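Local coordinates for protein L-threonine 3-dehydrogenase (Clostridioides difficile, PDB 7OL1) that probably oxidises L-threonine at its 3-hydroxyl group, as an L-threonine dehydrogenase of the NAD(P)-dependent epimerase/dehydratase family, at residues A[225-238]-A[261-273]. Numbering follows the deposited sequence.
Sequences IAEGTKMDMMYMPD and NITAMSFSPEEIA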
# COMPACT_ATOMS: atom_id res chain seq x y z
N ILE A 225 26.53 -14.03 2.53
CA ILE A 225 25.78 -13.47 3.69
C ILE A 225 26.61 -13.66 4.97
O ILE A 225 27.09 -14.80 5.21
CB ILE A 225 24.37 -14.10 3.76
CG1 ILE A 225 23.38 -13.26 2.95
CG2 ILE A 225 23.91 -14.31 5.19
CD1 ILE A 225 22.17 -14.04 2.45
N ALA A 226 26.77 -12.57 5.72
CA ALA A 226 27.67 -12.41 6.89
C ALA A 226 27.25 -13.40 7.98
O ALA A 226 26.04 -13.67 8.08
CB ALA A 226 27.62 -10.99 7.40
N GLU A 227 28.21 -13.89 8.77
CA GLU A 227 27.96 -14.90 9.84
C GLU A 227 27.14 -14.22 10.93
O GLU A 227 27.19 -12.98 11.00
CB GLU A 227 29.28 -15.53 10.31
CG GLU A 227 29.97 -14.86 11.48
CD GLU A 227 31.32 -15.49 11.80
OE1 GLU A 227 31.37 -16.72 11.97
OE2 GLU A 227 32.33 -14.76 11.84
N GLY A 228 26.35 -14.99 11.68
CA GLY A 228 25.43 -14.46 12.72
C GLY A 228 24.23 -13.65 12.19
O GLY A 228 23.42 -13.21 13.04
N THR A 229 24.06 -13.46 10.87
CA THR A 229 22.86 -12.81 10.28
C THR A 229 21.67 -13.79 10.33
O THR A 229 21.73 -14.84 9.66
CB THR A 229 23.12 -12.30 8.86
OG1 THR A 229 24.19 -11.35 8.90
CG2 THR A 229 21.90 -11.63 8.27
N LYS A 230 20.62 -13.47 11.09
CA LYS A 230 19.47 -14.37 11.34
C LYS A 230 18.30 -13.95 10.44
O LYS A 230 18.14 -12.71 10.21
CB LYS A 230 19.13 -14.40 12.83
CG LYS A 230 19.87 -15.48 13.63
CD LYS A 230 19.49 -15.55 15.11
CE LYS A 230 19.33 -16.97 15.63
NZ LYS A 230 17.98 -17.15 16.23
N MET A 231 17.54 -14.94 9.95
CA MET A 231 16.42 -14.77 8.97
C MET A 231 15.35 -15.84 9.20
O MET A 231 15.70 -16.97 9.56
CB MET A 231 16.94 -14.89 7.54
CG MET A 231 17.11 -13.55 6.85
SD MET A 231 18.02 -13.62 5.28
CE MET A 231 19.37 -14.72 5.72
N ASP A 232 14.07 -15.55 8.94
CA ASP A 232 13.09 -16.66 8.90
C ASP A 232 13.31 -17.48 7.62
O ASP A 232 13.62 -16.89 6.56
CB ASP A 232 11.65 -16.21 8.93
CG ASP A 232 11.25 -15.59 10.24
OD1 ASP A 232 11.56 -14.37 10.41
OD2 ASP A 232 10.63 -16.31 11.05
N MET A 233 13.10 -18.79 7.76
CA MET A 233 13.13 -19.79 6.69
C MET A 233 12.02 -20.81 6.94
O MET A 233 11.52 -20.90 8.09
CB MET A 233 14.45 -20.53 6.64
CG MET A 233 15.62 -19.64 6.44
SD MET A 233 15.78 -19.19 4.75
CE MET A 233 17.30 -18.24 4.86
N MET A 234 11.68 -21.53 5.87
CA MET A 234 10.68 -22.63 5.88
C MET A 234 11.04 -23.60 4.74
O MET A 234 11.53 -23.15 3.68
CB MET A 234 9.28 -22.02 5.74
CG MET A 234 8.18 -23.04 5.96
SD MET A 234 6.48 -22.40 6.00
CE MET A 234 6.69 -20.93 6.99
N TYR A 235 10.91 -24.91 4.98
CA TYR A 235 11.17 -25.95 3.96
C TYR A 235 9.94 -26.07 3.07
O TYR A 235 8.79 -26.16 3.62
CB TYR A 235 11.41 -27.32 4.61
CG TYR A 235 12.13 -28.37 3.78
CD1 TYR A 235 13.07 -28.01 2.83
CD2 TYR A 235 11.90 -29.72 3.99
CE1 TYR A 235 13.77 -28.97 2.12
CE2 TYR A 235 12.58 -30.69 3.28
CZ TYR A 235 13.53 -30.31 2.34
OH TYR A 235 14.25 -31.23 1.64
N MET A 236 10.16 -26.16 1.76
CA MET A 236 9.06 -26.01 0.78
C MET A 236 7.83 -26.82 1.18
O MET A 236 6.72 -26.29 1.15
CB MET A 236 9.51 -26.36 -0.63
CG MET A 236 8.40 -26.13 -1.64
SD MET A 236 7.77 -24.42 -1.66
CE MET A 236 9.18 -23.57 -2.36
N PRO A 237 7.93 -28.11 1.60
CA PRO A 237 6.75 -28.89 1.95
C PRO A 237 5.90 -28.24 3.04
O PRO A 237 4.68 -28.30 2.89
CB PRO A 237 7.25 -30.27 2.42
CG PRO A 237 8.76 -30.15 2.46
CD PRO A 237 9.16 -28.92 1.66
N ASP A 238 6.53 -27.65 4.07
CA ASP A 238 5.83 -26.89 5.14
C ASP A 238 4.98 -25.76 4.50
O ASP A 238 3.74 -25.69 4.77
CB ASP A 238 6.82 -26.32 6.16
CG ASP A 238 7.44 -27.33 7.11
OD1 ASP A 238 6.69 -28.31 7.45
OD2 ASP A 238 8.68 -27.12 7.53
N ASN A 261 1.66 -13.87 9.04
CA ASN A 261 3.05 -14.31 9.32
C ASN A 261 3.06 -15.83 9.49
O ASN A 261 2.19 -16.38 10.22
CB ASN A 261 3.60 -13.78 10.63
CG ASN A 261 3.83 -12.30 10.66
OD1 ASN A 261 3.88 -11.66 9.61
ND2 ASN A 261 3.97 -11.78 11.87
N ILE A 262 4.03 -16.48 8.86
CA ILE A 262 4.29 -17.90 9.17
C ILE A 262 5.79 -18.06 9.18
O ILE A 262 6.48 -17.24 8.57
CB ILE A 262 3.62 -18.86 8.17
CG1 ILE A 262 4.09 -18.63 6.74
CG2 ILE A 262 2.12 -18.80 8.26
CD1 ILE A 262 3.69 -19.77 5.80
N THR A 263 6.27 -19.05 9.91
CA THR A 263 7.71 -19.38 9.98
C THR A 263 7.85 -20.73 10.68
O THR A 263 6.85 -21.19 11.32
CB THR A 263 8.49 -18.27 10.67
OG1 THR A 263 9.88 -18.55 10.45
CG2 THR A 263 8.14 -18.19 12.13
N ALA A 264 9.00 -21.35 10.46
CA ALA A 264 9.38 -22.69 10.98
C ALA A 264 10.70 -22.60 11.75
O ALA A 264 10.94 -23.49 12.56
CB ALA A 264 9.51 -23.64 9.82
N MET A 265 11.51 -21.57 11.46
CA MET A 265 12.90 -21.45 11.95
C MET A 265 13.46 -20.06 11.60
O MET A 265 12.92 -19.43 10.69
CB MET A 265 13.80 -22.59 11.41
CG MET A 265 13.82 -22.81 9.90
SD MET A 265 14.47 -24.46 9.30
CE MET A 265 13.06 -25.51 9.64
N SER A 266 14.38 -19.55 12.44
CA SER A 266 15.38 -18.49 12.15
C SER A 266 16.78 -19.11 12.28
O SER A 266 16.96 -19.94 13.17
CB SER A 266 15.28 -17.32 13.09
OG SER A 266 13.93 -16.95 13.29
N PHE A 267 17.74 -18.68 11.46
CA PHE A 267 19.13 -19.15 11.59
C PHE A 267 20.11 -18.31 10.75
O PHE A 267 19.82 -17.75 9.65
CB PHE A 267 19.21 -20.65 11.32
CG PHE A 267 18.68 -21.14 10.00
CD1 PHE A 267 19.34 -20.84 8.81
CD2 PHE A 267 17.57 -21.99 9.95
CE1 PHE A 267 18.88 -21.32 7.60
CE2 PHE A 267 17.13 -22.48 8.73
CZ PHE A 267 17.78 -22.15 7.57
N SER A 268 21.30 -18.22 11.35
CA SER A 268 22.52 -17.61 10.78
C SER A 268 23.21 -18.68 9.95
O SER A 268 23.06 -19.87 10.23
CB SER A 268 23.41 -17.11 11.87
OG SER A 268 23.80 -18.18 12.73
N PRO A 269 24.01 -18.30 8.94
CA PRO A 269 24.69 -19.27 8.08
C PRO A 269 25.48 -20.34 8.86
O PRO A 269 25.54 -21.50 8.46
CB PRO A 269 25.65 -18.37 7.27
CG PRO A 269 24.95 -17.03 7.20
CD PRO A 269 24.27 -16.90 8.55
N GLU A 270 26.05 -19.91 9.98
CA GLU A 270 26.92 -20.74 10.84
C GLU A 270 26.05 -21.83 11.52
O GLU A 270 26.58 -22.94 11.70
CB GLU A 270 27.78 -19.77 11.67
CG GLU A 270 27.67 -19.92 13.17
CD GLU A 270 26.70 -18.91 13.77
OE1 GLU A 270 26.66 -17.75 13.27
OE2 GLU A 270 25.98 -19.29 14.72
N GLU A 271 24.77 -21.58 11.82
CA GLU A 271 23.88 -22.59 12.48
C GLU A 271 23.52 -23.72 11.50
O GLU A 271 23.31 -24.85 11.99
CB GLU A 271 22.58 -21.98 13.04
CG GLU A 271 22.66 -21.36 14.44
CD GLU A 271 21.58 -20.32 14.78
OE1 GLU A 271 21.71 -19.14 14.36
OE2 GLU A 271 20.60 -20.68 15.47
N ILE A 272 23.39 -23.43 10.18
CA ILE A 272 23.07 -24.48 9.15
C ILE A 272 24.31 -25.38 9.05
O ILE A 272 24.17 -26.60 9.27
CB ILE A 272 22.70 -23.95 7.74
CG1 ILE A 272 22.19 -22.51 7.72
CG2 ILE A 272 21.71 -24.87 7.04
CD1 ILE A 272 21.72 -22.09 6.36
N ALA A 273 25.45 -24.77 8.73
CA ALA A 273 26.79 -25.41 8.72
C ALA A 273 26.82 -26.51 9.79
O ALA A 273 27.00 -27.68 9.41
CB ALA A 273 27.85 -24.37 8.95
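Met233 and Met265 face each other as an antiparallel hydrogen-bonded pair. Met233 N donates to Met265 O at 3.0 Å. The return bond from Met265 N to Met233 O is weak, and Ala264 N adds a second weak bond to that oxygen. One pair along, Asp232 and Ser266 form a non-hydrogen-bonded pair. Phe267 N then reaches Met231 O at 3.3 Å.

Met233 crosses the Phe267 side chain at about a right angle, with CG 3.5 Å from ring atom CZ. Its chain bends at chi2 (-79°), and SD lies obliquely 5.3 Å from the ring centroid, a Met-aromatic contact. Met265 SD sits at the edge of the same ring, in its plane. Tyr207 and Leu321 also pack on Phe267.

Met234 runs extended (chi1 -171°) until a bend at chi3 brings CE to 3.4 Å from Ile262 CD1. The Thr263 hydroxyl is modelled very close to Asp232 OD2, too close for the geometry of a bond to be trusted. OD2 also accepts from Leu304 N. Ser266 OG bonds to Asn302 O.

At the other end, Pro269 CG rests 3.5 Å from Ile225 CG2. The type II turn from Ala226 to Thr229 borders this proline, and Gly228 N makes a weak bond to Glu270 OE1. Ser268 is the N-cap of helix 269-277. The Glu271 carboxylate folds back on it, and OE1 accepts from both Ser268 N (3.2 Å) and Ser268 OG (2.8 Å).

Strand 232-235 also pairs in parallel with strand 184-194, so strand 265-266 adds an antiparallel edge to the mixed sheet that continues from the Rossmann-type core of this extended short-chain dehydrogenase/reductase.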